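Local coordinates for uncharacterized protein (Parabacteroides merdae ATCC 43184, PDB 4OPW) that is of unknown function but is probably a cell-surface adhesin with an auto-transporter-like head domain, at residues K130-N144 with K150-K164. Numbering follows the deposited sequence. Where two conformers were deposited one is given.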
ATOM      1  N   LYS A 130     -12.400   6.095   5.269  1.00 21.45           N
ATOM      2  CA  LYS A 130     -12.038   6.074   3.859  1.00 21.33           C
ATOM      3  C   LYS A 130     -10.692   5.386   3.679  1.00 22.54           C
ATOM      4  O   LYS A 130      -9.733   5.713   4.376  1.00 21.64           O
ATOM      5  CB  LYS A 130     -11.997   7.511   3.311  1.00 24.40           C
ATOM      6  CG  LYS A 130     -11.694   7.633   1.825  1.00 33.33           C
ATOM      7  CD  LYS A 130     -11.445   9.086   1.480  1.00 44.65           C
ATOM      8  CE  LYS A 130     -11.337   9.319  -0.000  1.00 53.56           C
ATOM      9  NZ  LYS A 130     -11.211  10.764  -0.308  1.00 57.29           N
ATOM     10  N   LEU A 131     -10.632   4.408   2.758  1.00 20.31           N
ATOM     11  CA  LEU A 131      -9.391   3.666   2.468  1.00 20.26           C
ATOM     12  C   LEU A 131      -9.037   3.934   1.026  1.00 23.58           C
ATOM     13  O   LEU A 131      -9.804   3.614   0.126  1.00 23.64           O
ATOM     14  CB  LEU A 131      -9.553   2.159   2.770  1.00 20.74           C
ATOM     15  CG  LEU A 131      -8.286   1.269   2.680  1.00 23.08           C
ATOM     16  CD1 LEU A 131      -7.178   1.737   3.665  1.00 21.22           C
ATOM     17  CD2 LEU A 131      -8.642  -0.192   2.957  1.00 24.94           C
ATOM     18  N   ASP A 132      -7.906   4.601   0.813  1.00 19.34           N
ATOM     19  CA  ASP A 132      -7.489   5.047  -0.505  1.00 18.04           C
ATOM     20  C   ASP A 132      -6.156   4.410  -0.877  1.00 20.49           C
ATOM     21  O   ASP A 132      -5.090   4.829  -0.412  1.00 18.73           O
ATOM     22  CB  ASP A 132      -7.439   6.587  -0.489  1.00 20.62           C
ATOM     23  CG  ASP A 132      -6.960   7.262  -1.753  1.00 31.59           C
ATOM     24  OD1 ASP A 132      -6.795   6.568  -2.776  1.00 32.79           O
ATOM     25  OD2 ASP A 132      -6.767   8.492  -1.721  1.00 35.27           O
ATOM     26  N   LEU A 133      -6.223   3.390  -1.758  1.00 17.41           N
ATOM     27  CA  LEU A 133      -5.075   2.591  -2.150  1.00 17.34           C
ATOM     28  C   LEU A 133      -4.683   2.837  -3.584  1.00 21.61           C
ATOM     29  O   LEU A 133      -5.529   2.806  -4.487  1.00 21.47           O
ATOM     30  CB  LEU A 133      -5.400   1.107  -1.945  1.00 17.60           C
ATOM     31  CG  LEU A 133      -6.005   0.720  -0.576  1.00 21.47           C
ATOM     32  CD1 LEU A 133      -6.346  -0.757  -0.532  1.00 21.61           C
ATOM     33  CD2 LEU A 133      -5.062   1.071   0.574  1.00 20.94           C
ATOM     34  N   ASN A 134      -3.395   3.112  -3.789  1.00 17.37           N
ATOM     35  CA  ASN A 134      -2.848   3.420  -5.106  1.00 16.60           C
ATOM     36  C   ASN A 134      -1.590   2.640  -5.347  1.00 21.62           C
ATOM     37  O   ASN A 134      -0.683   2.635  -4.503  1.00 21.44           O
ATOM     38  CB  ASN A 134      -2.557   4.926  -5.214  1.00 18.63           C
ATOM     39  CG  ASN A 134      -3.768   5.776  -4.901  1.00 32.59           C
ATOM     40  OD1 ASN A 134      -4.566   6.051  -5.782  1.00 27.46           O
ATOM     41  ND2 ASN A 134      -3.970   6.122  -3.615  1.00 28.08           N
ATOM     42  N   VAL A 135      -1.537   1.945  -6.493  1.00 16.87           N
ATOM     43  CA  VAL A 135      -0.366   1.163  -6.856  1.00 16.51           C
ATOM     44  C   VAL A 135       0.130   1.600  -8.237  1.00 19.63           C
ATOM     45  O   VAL A 135      -0.682   1.879  -9.137  1.00 16.86           O
ATOM     46  CB  VAL A 135      -0.691  -0.363  -6.799  1.00 20.59           C
ATOM     47  CG1 VAL A 135       0.222  -1.179  -7.724  1.00 20.31           C
ATOM     48  CG2 VAL A 135      -0.607  -0.891  -5.354  1.00 19.88           C
ATOM     49  N   SER A 136       1.461   1.616  -8.414  1.00 16.23           N
ATOM     50  CA  SER A 136       2.061   1.850  -9.732  1.00 17.46           C
ATOM     51  C   SER A 136       3.433   1.183  -9.770  1.00 19.67           C
ATOM     52  O   SER A 136       3.884   0.676  -8.740  1.00 18.71           O
ATOM     53  CB  SER A 136       2.152   3.342 -10.047  1.00 20.79           C
ATOM     54  OG  SER A 136       3.173   3.979  -9.302  1.00 23.04           O
ATOM     55  N   GLY A 137       4.046   1.131 -10.954  1.00 17.77           N
ATOM     56  CA  GLY A 137       5.396   0.591 -11.142  1.00 17.50           C
ATOM     57  C   GLY A 137       5.597  -0.810 -10.620  1.00 20.54           C
ATOM     58  O   GLY A 137       6.635  -1.108 -10.029  1.00 20.67           O
ATOM     59  N   SER A 138       4.600  -1.693 -10.853  1.00 17.21           N
ATOM     60  CA  SER A 138       4.621  -3.114 -10.497  1.00 17.36           C
ATOM     61  C   SER A 138       4.718  -3.356  -8.999  1.00 18.46           C
ATOM     62  O   SER A 138       5.119  -4.456  -8.588  1.00 19.09           O
ATOM     63  CB  SER A 138       5.740  -3.868 -11.227  1.00 22.38           C
ATOM     64  OG  SER A 138       5.649  -3.708 -12.632  1.00 33.26           O
ATOM     65  N   ALA A 139       4.292  -2.371  -8.178  1.00 15.49           N
ATOM     66  CA  ALA A 139       4.198  -2.576  -6.743  1.00 14.76           C
ATOM     67  C   ALA A 139       3.018  -3.527  -6.444  1.00 20.51           C
ATOM     68  O   ALA A 139       2.172  -3.778  -7.314  1.00 18.84           O
ATOM     69  CB  ALA A 139       4.026  -1.234  -6.008  1.00 15.14           C
ATOM     70  N   ASN A 140       3.004  -4.117  -5.244  1.00 17.84           N
ATOM     71  CA  ASN A 140       1.961  -5.061  -4.851  1.00 16.84           C
ATOM     72  C   ASN A 140       1.451  -4.733  -3.476  1.00 21.45           C
ATOM     73  O   ASN A 140       2.226  -4.367  -2.584  1.00 19.64           O
ATOM     74  CB  ASN A 140       2.508  -6.493  -4.884  1.00 17.52           C
ATOM     75  CG  ASN A 140       2.899  -6.948  -6.266  1.00 29.67           C
ATOM     76  OD1 ASN A 140       2.049  -7.194  -7.123  1.00 25.62           O
ATOM     77  ND2 ASN A 140       4.185  -6.999  -6.548  1.00 25.53           N
HETATM   78  N   MSE A 141       0.150  -4.892  -3.280  1.00 18.17           N
HETATM   79  CA  MSE A 141      -0.419  -4.642  -1.976  1.00 18.11           C
HETATM   80  C   MSE A 141      -1.321  -5.789  -1.553  1.00 22.25           C
HETATM   81  O   MSE A 141      -2.058  -6.335  -2.378  1.00 22.19           O
HETATM   82  CB  MSE A 141      -1.194  -3.331  -1.969  1.00 19.65           C
HETATM   83  CG  MSE A 141      -1.452  -2.824  -0.582  1.00 26.69           C
HETATM   84 SE   MSE A 141      -2.409  -1.158  -0.843  0.75 32.03          SE
HETATM   85  CE  MSE A 141      -1.323  -0.163  -1.636  1.00 24.46           C
ATOM     86  N   VAL A 142      -1.215  -6.198  -0.282  1.00 17.28           N
ATOM     87  CA  VAL A 142      -2.049  -7.263   0.275  1.00 18.20           C
ATOM     88  C   VAL A 142      -2.710  -6.727   1.547  1.00 21.45           C
ATOM     89  O   VAL A 142      -2.004  -6.369   2.500  1.00 20.44           O
ATOM     90  CB  VAL A 142      -1.292  -8.597   0.543  1.00 22.41           C
ATOM     91  CG1 VAL A 142      -2.253  -9.673   1.063  1.00 23.48           C
ATOM     92  CG2 VAL A 142      -0.546  -9.083  -0.707  1.00 22.66           C
ATOM     93  N   VAL A 143      -4.047  -6.710   1.572  1.00 17.60           N
ATOM     94  CA  VAL A 143      -4.831  -6.260   2.721  1.00 16.95           C
ATOM     95  C   VAL A 143      -5.648  -7.454   3.196  1.00 20.91           C
ATOM     96  O   VAL A 143      -6.535  -7.922   2.476  1.00 20.97           O
ATOM     97  CB  VAL A 143      -5.715  -5.010   2.401  1.00 19.36           C
ATOM     98  CG1 VAL A 143      -6.501  -4.573   3.634  1.00 18.42           C
ATOM     99  CG2 VAL A 143      -4.860  -3.838   1.862  1.00 18.90           C
ATOM    100  N   ASN A 144      -5.326  -7.978   4.383  1.00 19.00           N
ATOM    101  CA  ASN A 144      -5.984  -9.179   4.892  1.00 18.94           C
ATOM    102  C   ASN A 144      -7.469  -8.972   5.216  1.00 22.75           C
ATOM    103  O   ASN A 144      -8.274  -9.875   4.965  1.00 22.92           O
ATOM    104  CB  ASN A 144      -5.257  -9.720   6.127  1.00 21.55           C
ATOM    105  CG  ASN A 144      -3.960 -10.444   5.810  1.00 37.04           C
ATOM    106  OD1 ASN A 144      -3.572 -10.634   4.646  1.00 30.75           O
ATOM    107  ND2 ASN A 144      -3.272 -10.887   6.841  1.00 26.50           N
ATOM    108  N   LYS A 150     -15.965   4.372   2.408  1.00 24.23           N
ATOM    109  CA  LYS A 150     -15.521   4.564   1.041  1.00 21.82           C
ATOM    110  C   LYS A 150     -14.207   3.841   0.789  1.00 24.13           C
ATOM    111  O   LYS A 150     -13.246   4.044   1.524  1.00 21.26           O
ATOM    112  CB  LYS A 150     -15.365   6.066   0.727  1.00 22.61           C
ATOM    113  CG  LYS A 150     -14.981   6.359  -0.735  1.00 34.32           C
ATOM    114  CD  LYS A 150     -16.044   5.866  -1.763  1.00 38.63           C
ATOM    115  CE  LYS A 150     -15.498   5.834  -3.169  1.00 32.63           C
ATOM    116  NZ  LYS A 150     -15.177   7.218  -3.652  1.00 37.48           N
ATOM    117  N   LEU A 151     -14.166   3.022  -0.274  1.00 19.06           N
ATOM    118  CA  LEU A 151     -12.949   2.333  -0.722  1.00 18.37           C
ATOM    119  C   LEU A 151     -12.571   2.848  -2.100  1.00 23.34           C
ATOM    120  O   LEU A 151     -13.426   2.903  -2.999  1.00 23.02           O
ATOM    121  CB  LEU A 151     -13.178   0.808  -0.757  1.00 18.73           C
ATOM    122  CG  LEU A 151     -12.076  -0.066  -1.340  1.00 22.48           C
ATOM    123  CD1 LEU A 151     -10.770   0.037  -0.506  1.00 22.52           C
ATOM    124  CD2 LEU A 151     -12.545  -1.513  -1.403  1.00 26.14           C
ATOM    125  N   GLU A 152     -11.308   3.257  -2.262  1.00 21.57           N
ATOM    126  CA  GLU A 152     -10.750   3.705  -3.536  1.00 20.80           C
ATOM    127  C   GLU A 152      -9.529   2.868  -3.801  1.00 23.70           C
ATOM    128  O   GLU A 152      -8.636   2.767  -2.953  1.00 22.27           O
ATOM    129  CB  GLU A 152     -10.451   5.196  -3.551  1.00 21.75           C
ATOM    130  CG  GLU A 152     -11.731   6.025  -3.530  1.00 28.98           C
ATOM    131  CD  GLU A 152     -11.557   7.497  -3.224  1.00 47.14           C
ATOM    132  OE1 GLU A 152     -10.397   7.968  -3.201  1.00 37.04           O
ATOM    133  OE2 GLU A 152     -12.582   8.179  -2.994  1.00 36.17           O
ATOM    134  N   CYS A 153      -9.543   2.197  -4.968  0.50 20.32           N
ATOM    135  CA  CYS A 153      -8.464   1.344  -5.426  0.50 20.26           C
ATOM    136  C   CYS A 153      -8.091   1.732  -6.805  0.50 23.85           C
ATOM    137  O   CYS A 153      -8.920   1.727  -7.721  0.50 23.23           O
ATOM    138  CB  CYS A 153      -8.842  -0.126  -5.361  0.50 21.29           C
ATOM    139  SG  CYS A 153      -8.771  -0.827  -3.707  0.50 24.92           S
ATOM    140  N   SER A 154      -6.825   2.048  -6.968  1.00 19.24           N
ATOM    141  CA  SER A 154      -6.344   2.392  -8.295  1.00 19.16           C
ATOM    142  C   SER A 154      -4.985   1.804  -8.597  1.00 21.93           C
ATOM    143  O   SER A 154      -4.091   1.787  -7.732  1.00 19.91           O
ATOM    144  CB  SER A 154      -6.279   3.904  -8.454  1.00 23.14           C
ATOM    145  OG  SER A 154      -7.477   4.518  -7.993  1.00 33.89           O
ATOM    146  N   ILE A 155      -4.849   1.283  -9.833  1.00 17.20           N
ATOM    147  CA  ILE A 155      -3.571   0.770 -10.346  1.00 17.36           C
ATOM    148  C   ILE A 155      -3.239   1.536 -11.618  1.00 21.58           C
ATOM    149  O   ILE A 155      -4.111   1.670 -12.468  1.00 18.15           O
ATOM    150  CB  ILE A 155      -3.577  -0.761 -10.593  1.00 20.40           C
ATOM    151  CG1 ILE A 155      -3.927  -1.537  -9.291  1.00 21.25           C
ATOM    152  CG2 ILE A 155      -2.184  -1.214 -11.170  1.00 19.59           C
ATOM    153  CD1 ILE A 155      -4.037  -3.020  -9.477  1.00 23.44           C
ATOM    154  N   ASN A 156      -1.970   2.012 -11.768  1.00 18.91           N
ATOM    155  CA  ASN A 156      -1.502   2.700 -12.971  1.00 19.72           C
ATOM    156  C   ASN A 156      -0.219   2.066 -13.470  1.00 22.49           C
ATOM    157  O   ASN A 156       0.695   1.832 -12.680  1.00 21.92           O
ATOM    158  CB  ASN A 156      -1.281   4.186 -12.713  1.00 20.96           C
ATOM    159  CG  ASN A 156      -2.539   4.961 -12.835  1.00 44.43           C
ATOM    160  OD1 ASN A 156      -2.946   5.335 -13.934  1.00 43.88           O
ATOM    161  ND2 ASN A 156      -3.198   5.185 -11.713  1.00 33.28           N
ATOM    162  N   GLY A 157      -0.189   1.726 -14.758  1.00 19.74           N
ATOM    163  CA  GLY A 157       0.969   1.102 -15.397  1.00 18.16           C
ATOM    164  C   GLY A 157       1.006  -0.400 -15.211  1.00 21.27           C
ATOM    165  O   GLY A 157       0.884  -1.157 -16.173  1.00 20.57           O
ATOM    166  N   SER A 158       1.151  -0.842 -13.956  1.00 17.39           N
ATOM    167  CA  SER A 158       1.207  -2.259 -13.589  1.00 17.34           C
ATOM    168  C   SER A 158       1.221  -2.383 -12.089  1.00 19.48           C
ATOM    169  O   SER A 158       1.587  -1.441 -11.393  1.00 18.03           O
ATOM    170  CB  SER A 158       2.463  -2.921 -14.169  1.00 19.86           C
ATOM    171  OG  SER A 158       3.618  -2.237 -13.683  1.00 23.41           O
ATOM    172  N   GLY A 159       0.932  -3.580 -11.625  1.00 18.94           N
ATOM    173  CA  GLY A 159       0.937  -3.891 -10.203  1.00 18.92           C
ATOM    174  C   GLY A 159      -0.328  -4.594  -9.770  1.00 21.44           C
ATOM    175  O   GLY A 159      -1.222  -4.826 -10.591  1.00 19.29           O
ATOM    176  N   THR A 160      -0.392  -4.991  -8.483  1.00 17.94           N
ATOM    177  CA  THR A 160      -1.554  -5.741  -8.003  1.00 17.93           C
ATOM    178  C   THR A 160      -2.041  -5.224  -6.648  1.00 21.14           C
ATOM    179  O   THR A 160      -1.246  -4.742  -5.826  1.00 19.51           O
ATOM    180  CB  THR A 160      -1.294  -7.270  -7.918  1.00 23.03           C
ATOM    181  OG1 THR A 160      -0.481  -7.556  -6.787  1.00 26.32           O
ATOM    182  CG2 THR A 160      -0.695  -7.878  -9.183  1.00 22.22           C
ATOM    183  N   ILE A 161      -3.350  -5.362  -6.412  1.00 17.15           N
ATOM    184  CA  ILE A 161      -3.987  -5.031  -5.135  1.00 15.75           C
ATOM    185  C   ILE A 161      -4.854  -6.232  -4.770  1.00 19.93           C
ATOM    186  O   ILE A 161      -5.789  -6.560  -5.500  1.00 20.82           O
ATOM    187  CB  ILE A 161      -4.773  -3.689  -5.127  1.00 18.67           C
ATOM    188  CG1 ILE A 161      -3.813  -2.484  -5.427  1.00 19.75           C
ATOM    189  CG2 ILE A 161      -5.468  -3.503  -3.754  1.00 19.98           C
ATOM    190  CD1 ILE A 161      -4.477  -1.094  -5.639  1.00 22.25           C
ATOM    191  N   ASN A 162      -4.505  -6.913  -3.687  1.00 16.23           N
ATOM    192  CA  ASN A 162      -5.253  -8.072  -3.207  1.00 17.24           C
ATOM    193  C   ASN A 162      -5.929  -7.720  -1.895  1.00 19.68           C
ATOM    194  O   ASN A 162      -5.254  -7.506  -0.892  1.00 19.61           O
ATOM    195  CB  ASN A 162      -4.319  -9.280  -3.053  1.00 19.69           C
ATOM    196  CG  ASN A 162      -4.995 -10.558  -2.615  1.00 29.43           C
ATOM    197  OD1 ASN A 162      -6.213 -10.632  -2.462  1.00 25.79           O
ATOM    198  ND2 ASN A 162      -4.197 -11.586  -2.371  1.00 28.39           N
ATOM    199  N   LEU A 163      -7.264  -7.635  -1.918  1.00 16.92           N
ATOM    200  CA  LEU A 163      -8.111  -7.306  -0.757  1.00 17.93           C
ATOM    201  C   LEU A 163      -8.821  -8.584  -0.398  1.00 22.86           C
ATOM    202  O   LEU A 163      -9.786  -8.964  -1.055  1.00 21.55           O
ATOM    203  CB  LEU A 163      -9.099  -6.172  -1.093  1.00 18.08           C
ATOM    204  CG  LEU A 163      -8.530  -4.904  -1.752  1.00 22.38           C
ATOM    205  CD1 LEU A 163      -9.638  -3.895  -2.014  1.00 21.77           C
ATOM    206  CD2 LEU A 163      -7.433  -4.257  -0.874  1.00 23.61           C
ATOM    207  N   LYS A 164      -8.251  -9.318   0.547  1.00 21.48           N
ATOM    208  CA  LYS A 164      -8.678 -10.675   0.902  1.00 21.04           C
ATOM    209  C   LYS A 164     -10.082 -10.795   1.502  1.00 24.40           C
ATOM    210  O   LYS A 164     -10.774 -11.772   1.210  1.00 25.29           O
ATOM    211  CB  LYS A 164      -7.683 -11.291   1.886  1.00 22.32           C
ATOM    212  CG  LYS A 164      -6.317 -11.585   1.266  1.00 28.00           C
ATOM    213  CD  LYS A 164      -5.459 -12.382   2.230  1.00 36.25           C
ATOM    214  CE  LYS A 164      -4.162 -12.835   1.609  1.00 45.60           C
ATOM    215  NZ  LYS A 164      -3.197 -13.312   2.635  1.00 54.05           N
TER
HETATM  216  O   HOH W   1      -8.259   7.520  -4.835  1.00 40.22           O
HETATM  217  O   HOH W   2      -9.187  10.397  -3.187  1.00 50.00           O
HETATM  218  O   HOH W   3      -7.413   4.933  -5.349  1.00 26.25           O
HETATM  219  O   HOH W   4      -2.423   4.424  -9.208  1.00 30.66           O
HETATM  220  O   HOH W   5       3.849   2.500 -13.437  1.00 25.35           O
HETATM  221  O   HOH W   6      -1.004  -8.313  -4.266  1.00 27.67           O
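The carboxylates of D132 and E152 meet on the outer side of strands 130-136 and 150-156, their planes turned 69° apart and D132 OD1 3.9 Å from E152 OE1. A water lies 2.7 Å from both D132 OD1 and E152 OE1, bridging this approach of like charges. Above the D132 carboxylate plane comes N134 ND2, 3.0 Å from OD1. E152 OE2 takes K150 NZ, which also forms a salt bridge with D172, on its anti lone pair at 2.8 Å, while K130 adds a longer salt bridge to E152; these lysines probably offset the acidic pair. N140 supplies another flat group: its OD1 accepts T160 OG1 at 2.6 Å, in the amide plane and on a lone pair. T160 OG1 reaches it from between backbone N and carbonyl carbon (chi1 75°), and there also accepts from a water held by M141 O.

Side chains of alternate residues turn inward. V135 CG2 slides past I161 CG1 at 3.6 Å, and L133 CD1 meets L163 CD2 at 3.7 Å, so both pairs join strand 130-136 to the other wall, strand 159-163. At the corner, S138 OG and S158 OG share a hydrogen bond of 2.7 Å beside the type I' turn S136-A139.

Backbone pairing is parallel on both walls: the N-to-C directions of 130-136 and 150-156 differ by 10°, and those of 139-143 and 159-163 coincide. Equivalent residues stack at an offset of twenty, the coil-on-coil repetition of a parallel beta-helix, consistent with the pectate-lyase-like clan.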